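Local atomic coordinates of ABC transporter periplasmic peptide-binding protein (Pseudoalteromonas, PDB entry 4QFL), a protein that binds dipeptides in the periplasm, here holding Ala-Phe, and probably delivers them to an ABC transporter in the inner membrane for uptake. Residues A[87-97]-A[161-170]; A[310-318]-A[352-363]. All coordinates share one frame; numbering follows the deposited sequence.

Interaction 1 and interaction 2 lie on opposite sides of the chain's centre, their own centres about 50 Å apart and their nearest atoms about 29 Å apart. They follow one another along the chain: interaction 1 joins two neighbouring strands of a four-stranded antiparallel sheet, and interaction 2 pairs two helices much later in sequence. No strand or helix is common to both. Interaction 1 probably belongs to the additional domain that family 5 binding proteins carry, whereas interaction 2 lies in the lobe containing strands 291-297 and 428-434, the latter carrying several residues of the dipeptide pocket (Leu431 to Ala434). Each contact is therefore local architecture of a separate part of the protein.

Interaction 1. Residues A[87-97]-A[161-170]; sequences DGKSVTFTLRK and HQVRFELFNA
Strands 90-95 and 162-167 run antiparallel with their axes 4.4 Å apart at the closest; backbone bonds pass both ways between Val91 and Phe165 and between Phe93 and Val163, and single ones run from Leu167 N to Lys89 O and from Leu95 N to His161 O. They are the inner pair of a four-stranded sheet edged by strands 79-84 and 152-159. Val91, Phe93, Val163 and Phe165 of these strands point to one face, apolar here. There Phe93 CD2 lies 3.5 Å from Phe165 CE1, the two rings meeting obliquely with planes at 75°. Helix 174-178 packs against Val91 and both phenylalanines, and helix 115-126 against Val163. The other face is polar. Ser90 OG donates to Glu166 OE1 at 2.6 Å, on the syn side of the carboxylate but 30° out of its plane; a bend at chi2 (-77°) brings the glutamate back toward the serine. Its second oxygen, OE2, forms a salt bridge with Arg164 NE, modelled so short that the length itself is doubtful. A water 2.9 Å from Thr92 OG1 also accepts from Arg164 NH1. Next along this face Gln162, extended beyond CG, lays its CD 3.6 Å from Thr92 CG2 and gives a weak bond from NE2 to Thr94 OG1, at 3.3 Å. Beyond the strand end, Lys97 CG sits over the face of the His161 ring in a CH-pi contact, 3.7 Å from the centroid. The chemistry divides by face: helices cover the apolar groups on one side, while on the other the nearby Arg164 guanidinium would probably favour the charged form of Glu166.

Interaction 2. Residues A[310-318]-A[352-363]; sequences RQALVHAID and PIFDPQLAKKLL
A close antiparallel helix pair forms where the C-terminal part of helix 307-314 meets helix 356-363, the axes of 310-314 and 356-363 approaching to 7.9 Å with directions 156° from parallel. Small side chains permit the approach: Ala359 CB rests 3.2 Å from Ala312 O, and Ala312 CB fits tightly against Leu362 CB and, at 3.4 Å, Leu363 CD2. Val314 CG1 presses similarly against the ring of Pro352. His315 joins helix to incoming loop. With CG anti to the carbonyl carbon (chi1 -78°), its ring reaches the loop, and ND1 donates to Ile353 O at 2.7 Å, the oxygen lying close to the plane of the imidazole. Leu358 CD1 stands over one ring face, 3.8 Å from the centroid. Replacing His315 by alanine would probably leave Ile353 O without its imidazole donor and open a gap beneath Leu358 CD1. The backbone of the histidine helps too, its O accepting from Asp355 N at 2.8 Å. Phe354 is sandwiched, with Pro356 CD offset over one face and Asp318 CA centred over the other, 3.8 Å from the centroid. The Asp318 carboxylate stacks almost parallel to the ring, 7° from its plane; OD1 meanwhile accepts from Lys321 N, N-capping the following helix. Asp355 does likewise for helix 356-363, OD1 taking a weak bond from Leu358 N. On the far side Leu313 packs on strand 291-297 and helix 389-401. This is alanine-mediated packing of an antiparallel helix pair on the outside of the lobe containing strand 291-297, Asp355 capping one helix and Asp318 the helix after the other.

Interaction 1. Residues A[87-97]-A[161-170]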
loop_
_atom_site.group_PDB
_atom_site.type_symbol
_atom_site.label_atom_id
_atom_site.label_comp_id
_atom_site.label_asym_id
_atom_site.label_seq_id
_atom_site.Cartn_x
_atom_site.Cartn_y
_atom_site.Cartn_z
ATOM N N ASP A 87 22.370 0.474 -20.796
ATOM C CA ASP A 87 22.810 -0.250 -19.602
ATOM C C ASP A 87 21.853 -0.181 -18.399
ATOM O O ASP A 87 22.085 -0.831 -17.378
ATOM C CB ASP A 87 24.230 0.172 -19.204
ATOM C CG ASP A 87 24.297 1.581 -18.627
ATOM O OD1 ASP A 87 23.277 2.303 -18.638
ATOM O OD2 ASP A 87 25.390 1.967 -18.153
ATOM N N GLY A 88 20.780 0.598 -18.520
ATOM C CA GLY A 88 19.747 0.651 -17.496
ATOM C C GLY A 88 20.090 1.513 -16.295
ATOM O O GLY A 88 19.379 1.498 -15.288
ATOM N N LYS A 89 21.175 2.276 -16.396
ATOM C CA LYS A 89 21.656 3.060 -15.265
ATOM C C LYS A 89 21.368 4.549 -15.405
ATOM O O LYS A 89 21.707 5.337 -14.531
ATOM C CB LYS A 89 23.149 2.832 -15.058
ATOM C CG LYS A 89 23.523 1.375 -14.936
ATOM C CD LYS A 89 24.990 1.210 -14.588
ATOM C CE LYS A 89 25.252 1.566 -13.139
ATOM N NZ LYS A 89 26.669 1.319 -12.765
ATOM N N SER A 90 20.752 4.932 -16.513
ATOM C CA SER A 90 20.332 6.314 -16.708
ATOM C C SER A 90 18.912 6.347 -17.249
ATOM O O SER A 90 18.611 5.717 -18.262
ATOM C CB SER A 90 21.272 7.048 -17.670
ATOM O OG SER A 90 22.596 7.086 -17.161
ATOM N N VAL A 91 18.039 7.074 -16.563
ATOM C CA VAL A 91 16.673 7.244 -17.022
ATOM C C VAL A 91 16.399 8.736 -17.175
ATOM O O VAL A 91 16.504 9.506 -16.222
ATOM C CB VAL A 91 15.644 6.592 -16.059
ATOM C CG1 VAL A 91 14.262 6.516 -16.710
ATOM C CG2 VAL A 91 16.110 5.208 -15.623
ATOM N N THR A 92 16.064 9.137 -18.392
ATOM C CA THR A 92 15.800 10.524 -18.708
ATOM C C THR A 92 14.303 10.743 -18.777
ATOM O O THR A 92 13.590 10.031 -19.487
ATOM C CB THR A 92 16.428 10.882 -20.061
ATOM O OG1 THR A 92 17.845 10.698 -19.989
ATOM C CG2 THR A 92 16.130 12.319 -20.440
ATOM N N PHE A 93 13.820 11.719 -18.023
ATOM C CA PHE A 93 12.426 12.136 -18.110
ATOM C C PHE A 93 12.328 13.511 -18.754
ATOM O O PHE A 93 12.994 14.446 -18.323
ATOM C CB PHE A 93 11.799 12.220 -16.708
ATOM C CG PHE A 93 11.644 10.892 -16.022
ATOM C CD1 PHE A 93 10.489 10.140 -16.189
ATOM C CD2 PHE A 93 12.638 10.407 -15.197
ATOM C CE1 PHE A 93 10.341 8.925 -15.559
ATOM C CE2 PHE A 93 12.494 9.188 -14.561
ATOM C CZ PHE A 93 11.341 8.448 -14.742
ATOM N N THR A 94 11.495 13.632 -19.781
ATOM C CA THR A 94 11.130 14.939 -20.319
ATOM C C THR A 94 9.869 15.376 -19.600
ATOM O O THR A 94 8.957 14.578 -19.420
ATOM C CB THR A 94 10.822 14.893 -21.837
ATOM O OG1 THR A 94 11.854 14.185 -22.526
ATOM C CG2 THR A 94 10.713 16.299 -22.399
ATOM N N LEU A 95 9.806 16.640 -19.204
ATOM C CA LEU A 95 8.734 17.099 -18.329
ATOM C C LEU A 95 7.756 18.052 -18.994
ATOM O O LEU A 95 8.135 18.882 -19.820
ATOM C CB LEU A 95 9.299 17.763 -17.071
ATOM C CG LEU A 95 10.424 17.058 -16.315
ATOM C CD1 LEU A 95 10.909 17.965 -15.188
ATOM C CD2 LEU A 95 9.979 15.699 -15.782
ATOM N N ARG A 96 6.499 17.935 -18.585
ATOM C CA ARG A 96 5.401 18.759 -19.090
ATOM C C ARG A 96 5.590 20.243 -18.776
ATOM O O ARG A 96 5.981 20.603 -17.669
ATOM C CB ARG A 96 4.082 18.267 -18.490
ATOM C CG ARG A 96 2.843 18.937 -19.034
ATOM C CD ARG A 96 1.607 18.185 -18.586
ATOM N NE ARG A 96 1.728 16.740 -18.783
ATOM C CZ ARG A 96 1.182 16.073 -19.797
ATOM N NH1 ARG A 96 0.467 16.725 -20.712
ATOM N NH2 ARG A 96 1.334 14.757 -19.894
ATOM N N LYS A 97 5.310 21.098 -19.756
ATOM C CA LYS A 97 5.394 22.541 -19.573
ATOM C C LYS A 97 4.021 23.104 -19.236
ATOM O O LYS A 97 2.994 22.556 -19.649
ATOM C CB LYS A 97 5.933 23.215 -20.846
ATOM C CG LYS A 97 7.377 23.746 -20.770
ATOM C CD LYS A 97 7.716 24.570 -22.015
ATOM C CE LYS A 97 8.904 25.482 -21.797
ATOM N NZ LYS A 97 8.749 26.330 -20.583
ATOM N N HIS A 161 13.195 21.533 -18.345
ATOM C CA HIS A 161 12.148 20.513 -18.384
ATOM C C HIS A 161 12.648 19.155 -18.888
ATOM O O HIS A 161 11.956 18.456 -19.633
ATOM C CB HIS A 161 10.919 21.005 -19.169
ATOM C CG HIS A 161 10.330 22.265 -18.615
ATOM N ND1 HIS A 161 9.370 22.266 -17.627
ATOM C CD2 HIS A 161 10.599 23.563 -18.881
ATOM C CE1 HIS A 161 9.063 23.514 -17.317
ATOM N NE2 HIS A 161 9.793 24.320 -18.067
ATOM N N GLN A 162 13.854 18.787 -18.466
ATOM C CA GLN A 162 14.352 17.431 -18.656
ATOM C C GLN A 162 15.390 17.100 -17.581
ATOM O O GLN A 162 16.261 17.914 -17.264
ATOM C CB GLN A 162 14.926 17.235 -20.060
ATOM C CG GLN A 162 15.417 15.818 -20.329
ATOM C CD GLN A 162 15.898 15.614 -21.751
ATOM O OE1 GLN A 162 17.058 15.849 -22.062
ATOM N NE2 GLN A 162 15.012 15.165 -22.613
ATOM N N VAL A 163 15.276 15.912 -16.998
ATOM C CA VAL A 163 16.232 15.479 -15.997
ATOM C C VAL A 163 16.678 14.082 -16.338
ATOM O O VAL A 163 16.014 13.384 -17.093
ATOM C CB VAL A 163 15.626 15.482 -14.573
ATOM C CG1 VAL A 163 15.154 16.878 -14.196
ATOM C CG2 VAL A 163 14.482 14.471 -14.472
ATOM N N ARG A 164 17.807 13.672 -15.780
ATOM C CA ARG A 164 18.280 12.311 -15.963
ATOM C C ARG A 164 18.685 11.706 -14.616
ATOM O O ARG A 164 19.564 12.229 -13.938
ATOM C CB ARG A 164 19.444 12.289 -16.958
ATOM C CG ARG A 164 20.094 10.941 -17.130
ATOM C CD ARG A 164 21.320 11.021 -18.029
ATOM N NE ARG A 164 22.390 11.830 -17.444
ATOM C CZ ARG A 164 22.865 12.950 -17.984
ATOM N NH1 ARG A 164 22.364 13.392 -19.130
ATOM N NH2 ARG A 164 23.840 13.623 -17.383
ATOM N N PHE A 165 18.008 10.631 -14.220
ATOM C CA PHE A 165 18.367 9.882 -13.017
ATOM C C PHE A 165 19.576 8.982 -13.306
ATOM O O PHE A 165 19.587 8.243 -14.291
ATOM C CB PHE A 165 17.196 9.001 -12.540
ATOM C CG PHE A 165 16.041 9.759 -11.925
ATOM C CD1 PHE A 165 15.212 10.563 -12.702
ATOM C CD2 PHE A 165 15.755 9.625 -10.571
ATOM C CE1 PHE A 165 14.135 11.248 -12.133
ATOM C CE2 PHE A 165 14.678 10.297 -9.998
ATOM C CZ PHE A 165 13.868 11.112 -10.781
ATOM N N GLU A 166 20.588 9.039 -12.442
ATOM C CA GLU A 166 21.736 8.144 -12.548
ATOM C C GLU A 166 21.683 7.103 -11.431
ATOM O O GLU A 166 21.707 7.449 -10.249
ATOM C CB GLU A 166 23.042 8.933 -12.463
ATOM C CG GLU A 166 23.123 10.099 -13.425
ATOM C CD GLU A 166 23.409 9.658 -14.848
ATOM O OE1 GLU A 166 23.486 8.434 -15.088
ATOM O OE2 GLU A 166 23.562 10.535 -15.727
ATOM N N LEU A 167 21.609 5.831 -11.808
ATOM C CA LEU A 167 21.530 4.744 -10.835
ATOM C C LEU A 167 22.880 4.054 -10.614
ATOM O O LEU A 167 23.730 4.016 -11.512
ATOM C CB LEU A 167 20.495 3.710 -11.279
ATOM C CG LEU A 167 19.161 4.289 -11.753
ATOM C CD1 LEU A 167 18.190 3.177 -12.117
ATOM C CD2 LEU A 167 18.565 5.218 -10.704
ATOM N N PHE A 168 23.071 3.512 -9.415
ATOM C CA PHE A 168 24.291 2.786 -9.101
ATOM C C PHE A 168 24.282 1.453 -9.823
ATOM O O PHE A 168 25.336 0.905 -10.157
ATOM C CB PHE A 168 24.414 2.557 -7.599
ATOM C CG PHE A 168 24.785 3.789 -6.833
ATOM C CD1 PHE A 168 25.959 4.459 -7.112
ATOM C CD2 PHE A 168 23.961 4.281 -5.839
ATOM C CE1 PHE A 168 26.306 5.605 -6.410
ATOM C CE2 PHE A 168 24.296 5.427 -5.131
ATOM C CZ PHE A 168 25.469 6.094 -5.418
ATOM N N ASN A 169 23.077 0.943 -10.055
ATOM C CA ASN A 169 22.866 -0.333 -10.734
ATOM C C ASN A 169 21.519 -0.307 -11.467
ATOM O O ASN A 169 20.625 0.457 -11.113
ATOM C CB ASN A 169 22.882 -1.493 -9.722
ATOM C CG ASN A 169 24.236 -1.672 -9.040
ATOM O OD1 ASN A 169 25.159 -2.264 -9.607
ATOM N ND2 ASN A 169 24.356 -1.171 -7.813
ATOM N N ALA A 170 21.364 -1.136 -12.489
ATOM C CA ALA A 170 20.055 -1.271 -13.105
ATOM C C ALA A 170 19.134 -2.043 -12.161
ATOM O O ALA A 170 19.563 -2.960 -11.460
ATOM C CB ALA A 170 20.163 -1.974 -14.448
HETATM O O HOH W 1 19.754 12.749 -20.592
#

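Interaction 2. Residues A[310-318]-A[352-363]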
loop_
_atom_site.group_PDB
_atom_site.type_symbol
_atom_site.label_atom_id
_atom_site.label_comp_id
_atom_site.label_asym_id
_atom_site.label_seq_id
_atom_site.Cartn_x
_atom_site.Cartn_y
_atom_site.Cartn_z
ATOM N N ARG A 310 6.293 -23.063 13.233
ATOM C CA ARG A 310 5.529 -22.306 12.254
ATOM C C ARG A 310 4.703 -23.260 11.411
ATOM O O ARG A 310 3.524 -23.011 11.154
ATOM C CB ARG A 310 6.441 -21.421 11.394
ATOM C CG ARG A 310 7.044 -20.266 12.184
ATOM C CD ARG A 310 7.664 -19.186 11.305
ATOM N NE ARG A 310 8.699 -19.701 10.412
ATOM C CZ ARG A 310 9.976 -19.886 10.743
ATOM N NH1 ARG A 310 10.406 -19.629 11.965
ATOM N NH2 ARG A 310 10.829 -20.345 9.839
ATOM N N GLN A 311 5.320 -24.366 11.009
ATOM C CA GLN A 311 4.630 -25.408 10.255
ATOM C C GLN A 311 3.484 -26.019 11.070
ATOM O O GLN A 311 2.374 -26.193 10.568
ATOM C CB GLN A 311 5.620 -26.487 9.831
ATOM C CG GLN A 311 6.767 -25.945 9.006
ATOM C CD GLN A 311 7.890 -26.946 8.814
ATOM O OE1 GLN A 311 8.833 -26.690 8.067
ATOM N NE2 GLN A 311 7.796 -28.089 9.487
ATOM N N ALA A 312 3.753 -26.335 12.333
ATOM C CA ALA A 312 2.721 -26.874 13.208
ATOM C C ALA A 312 1.484 -25.964 13.303
ATOM O O ALA A 312 0.357 -26.442 13.209
ATOM C CB ALA A 312 3.294 -27.166 14.589
ATOM N N LEU A 313 1.683 -24.663 13.472
ATOM C CA LEU A 313 0.566 -23.742 13.666
ATOM C C LEU A 313 -0.331 -23.607 12.428
ATOM O O LEU A 313 -1.558 -23.546 12.531
ATOM C CB LEU A 313 1.077 -22.357 14.064
ATOM C CG LEU A 313 1.697 -22.141 15.446
ATOM C CD1 LEU A 313 2.518 -20.862 15.455
ATOM C CD2 LEU A 313 0.633 -22.097 16.529
ATOM N N VAL A 314 0.297 -23.529 11.264
ATOM C CA VAL A 314 -0.421 -23.371 10.006
ATOM C C VAL A 314 -1.393 -24.523 9.736
ATOM O O VAL A 314 -2.507 -24.294 9.256
ATOM C CB VAL A 314 0.552 -23.237 8.818
ATOM C CG1 VAL A 314 -0.187 -23.403 7.511
ATOM C CG2 VAL A 314 1.269 -21.889 8.862
ATOM N N HIS A 315 -0.972 -25.754 10.039
ATOM C CA HIS A 315 -1.792 -26.938 9.765
ATOM C C HIS A 315 -3.073 -26.987 10.606
ATOM O O HIS A 315 -3.985 -27.760 10.319
ATOM C CB HIS A 315 -0.981 -28.227 9.963
ATOM C CG HIS A 315 -0.050 -28.545 8.831
ATOM N ND1 HIS A 315 -0.472 -28.655 7.523
ATOM C CD2 HIS A 315 1.281 -28.798 8.814
ATOM C CE1 HIS A 315 0.557 -28.948 6.749
ATOM N NE2 HIS A 315 1.634 -29.042 7.508
ATOM N N ALA A 316 -3.140 -26.154 11.636
ATOM C CA ALA A 316 -4.279 -26.147 12.541
ATOM C C ALA A 316 -5.411 -25.263 12.028
ATOM O O ALA A 316 -6.492 -25.222 12.620
ATOM C CB ALA A 316 -3.838 -25.680 13.905
ATOM N N ILE A 317 -5.164 -24.552 10.933
ATOM C CA ILE A 317 -6.077 -23.492 10.506
ATOM C C ILE A 317 -7.066 -23.921 9.438
ATOM O O ILE A 317 -6.685 -24.326 8.348
ATOM C CB ILE A 317 -5.311 -22.247 10.031
ATOM C CG1 ILE A 317 -4.288 -21.841 11.087
ATOM C CG2 ILE A 317 -6.278 -21.097 9.773
ATOM C CD1 ILE A 317 -4.909 -21.574 12.446
ATOM N N ASP A 318 -8.346 -23.820 9.768
ATOM C CA ASP A 318 -9.407 -24.181 8.841
ATOM C C ASP A 318 -9.570 -23.088 7.810
ATOM O O ASP A 318 -10.384 -22.184 7.983
ATOM C CB ASP A 318 -10.727 -24.367 9.589
ATOM C CG ASP A 318 -11.780 -25.088 8.754
ATOM O OD1 ASP A 318 -11.622 -25.171 7.514
ATOM O OD2 ASP A 318 -12.769 -25.577 9.342
ATOM N N PRO A 352 0.549 -25.782 2.940
ATOM C CA PRO A 352 0.136 -26.628 4.056
ATOM C C PRO A 352 -1.315 -27.008 3.877
ATOM O O PRO A 352 -2.081 -26.208 3.357
ATOM C CB PRO A 352 0.273 -25.695 5.260
ATOM C CG PRO A 352 1.118 -24.534 4.778
ATOM C CD PRO A 352 0.778 -24.391 3.350
ATOM N N ILE A 353 -1.702 -28.202 4.297
ATOM C CA ILE A 353 -3.119 -28.533 4.299
ATOM C C ILE A 353 -3.674 -28.501 5.708
ATOM O O ILE A 353 -2.995 -28.875 6.659
ATOM C CB ILE A 353 -3.391 -29.902 3.686
ATOM C CG1 ILE A 353 -2.960 -29.904 2.226
ATOM C CG2 ILE A 353 -4.862 -30.234 3.770
ATOM C CD1 ILE A 353 -3.324 -31.174 1.511
ATOM N N PHE A 354 -4.910 -28.039 5.843
ATOM C CA PHE A 354 -5.587 -28.068 7.124
ATOM C C PHE A 354 -5.673 -29.513 7.624
ATOM O O PHE A 354 -6.318 -30.360 7.009
ATOM C CB PHE A 354 -6.977 -27.446 6.997
ATOM C CG PHE A 354 -7.838 -27.658 8.192
ATOM C CD1 PHE A 354 -7.393 -27.306 9.450
ATOM C CD2 PHE A 354 -9.104 -28.199 8.059
ATOM C CE1 PHE A 354 -8.183 -27.502 10.556
ATOM C CE2 PHE A 354 -9.901 -28.401 9.166
ATOM C CZ PHE A 354 -9.437 -28.048 10.418
ATOM N N ASP A 355 -4.999 -29.787 8.735
ATOM C CA ASP A 355 -4.963 -31.118 9.320
ATOM C C ASP A 355 -4.614 -30.987 10.794
ATOM O O ASP A 355 -3.439 -30.961 11.149
ATOM C CB ASP A 355 -3.923 -31.973 8.609
ATOM C CG ASP A 355 -4.056 -33.435 8.943
ATOM O OD1 ASP A 355 -4.577 -33.745 10.033
ATOM O OD2 ASP A 355 -3.648 -34.272 8.113
ATOM N N PRO A 356 -5.639 -30.890 11.657
ATOM C CA PRO A 356 -5.452 -30.575 13.077
ATOM C C PRO A 356 -4.659 -31.637 13.825
ATOM O O PRO A 356 -3.923 -31.300 14.753
ATOM C CB PRO A 356 -6.883 -30.511 13.617
ATOM C CG PRO A 356 -7.745 -30.300 12.418
ATOM C CD PRO A 356 -7.066 -31.042 11.318
ATOM N N GLN A 357 -4.810 -32.899 13.435
ATOM C CA GLN A 357 -4.078 -33.990 14.080
ATOM C C GLN A 357 -2.585 -33.932 13.736
ATOM O O GLN A 357 -1.727 -34.259 14.551
ATOM C CB GLN A 357 -4.664 -35.342 13.667
ATOM C CG GLN A 357 -4.155 -36.522 14.489
ATOM C CD GLN A 357 -4.314 -37.861 13.771
ATOM O OE1 GLN A 357 -4.254 -38.927 14.396
ATOM N NE2 GLN A 357 -4.508 -37.808 12.451
ATOM N N LEU A 358 -2.287 -33.511 12.514
ATOM C CA LEU A 358 -0.914 -33.347 12.073
ATOM C C LEU A 358 -0.264 -32.169 12.801
ATOM O O LEU A 358 0.920 -32.206 13.137
ATOM C CB LEU A 358 -0.887 -33.114 10.565
ATOM C CG LEU A 358 0.413 -33.392 9.814
ATOM C CD1 LEU A 358 0.446 -32.579 8.534
ATOM C CD2 LEU A 358 1.623 -33.081 10.659
ATOM N N ALA A 359 -1.045 -31.119 13.035
ATOM C CA ALA A 359 -0.561 -29.938 13.742
ATOM C C ALA A 359 -0.147 -30.284 15.172
ATOM O O ALA A 359 0.906 -29.858 15.663
ATOM C CB ALA A 359 -1.638 -28.870 13.750
ATOM N N LYS A 360 -1.002 -31.054 15.837
ATOM C CA LYS A 360 -0.722 -31.563 17.170
ATOM C C LYS A 360 0.527 -32.437 17.135
ATOM O O LYS A 360 1.420 -32.312 17.974
ATOM C CB LYS A 360 -1.913 -32.373 17.671
ATOM C CG LYS A 360 -1.726 -32.938 19.063
ATOM C CD LYS A 360 -1.483 -31.821 20.072
ATOM C CE LYS A 360 -1.640 -32.303 21.507
ATOM N NZ LYS A 360 -1.623 -31.169 22.472
ATOM N N LYS A 361 0.582 -33.313 16.140
ATOM C CA LYS A 361 1.711 -34.211 15.958
ATOM C C LYS A 361 3.027 -33.452 15.764
ATOM O O LYS A 361 4.103 -34.008 15.953
ATOM C CB LYS A 361 1.449 -35.141 14.767
ATOM C CG LYS A 361 2.055 -36.542 14.896
ATOM C CD LYS A 361 3.568 -36.529 14.716
ATOM C CE LYS A 361 4.219 -37.801 15.241
ATOM N NZ LYS A 361 5.708 -37.677 15.217
ATOM N N LEU A 362 2.943 -32.182 15.391
ATOM C CA LEU A 362 4.139 -31.414 15.087
ATOM C C LEU A 362 4.564 -30.552 16.251
ATOM O O LEU A 362 5.757 -30.373 16.500
ATOM C CB LEU A 362 3.898 -30.535 13.870
ATOM C CG LEU A 362 3.947 -31.319 12.569
ATOM C CD1 LEU A 362 3.726 -30.389 11.400
ATOM C CD2 LEU A 362 5.288 -32.031 12.464
ATOM N N LEU A 363 3.585 -29.993 16.946
ATOM C CA LEU A 363 3.882 -29.168 18.100
ATOM C C LEU A 363 4.649 -30.002 19.102
ATOM O O LEU A 363 5.708 -29.603 19.573
ATOM C CB LEU A 363 2.606 -28.608 18.716
ATOM C CG LEU A 363 2.218 -27.276 18.085
ATOM C CD1 LEU A 363 1.189 -26.579 18.936
ATOM C CD2 LEU A 363 3.448 -26.408 17.944
#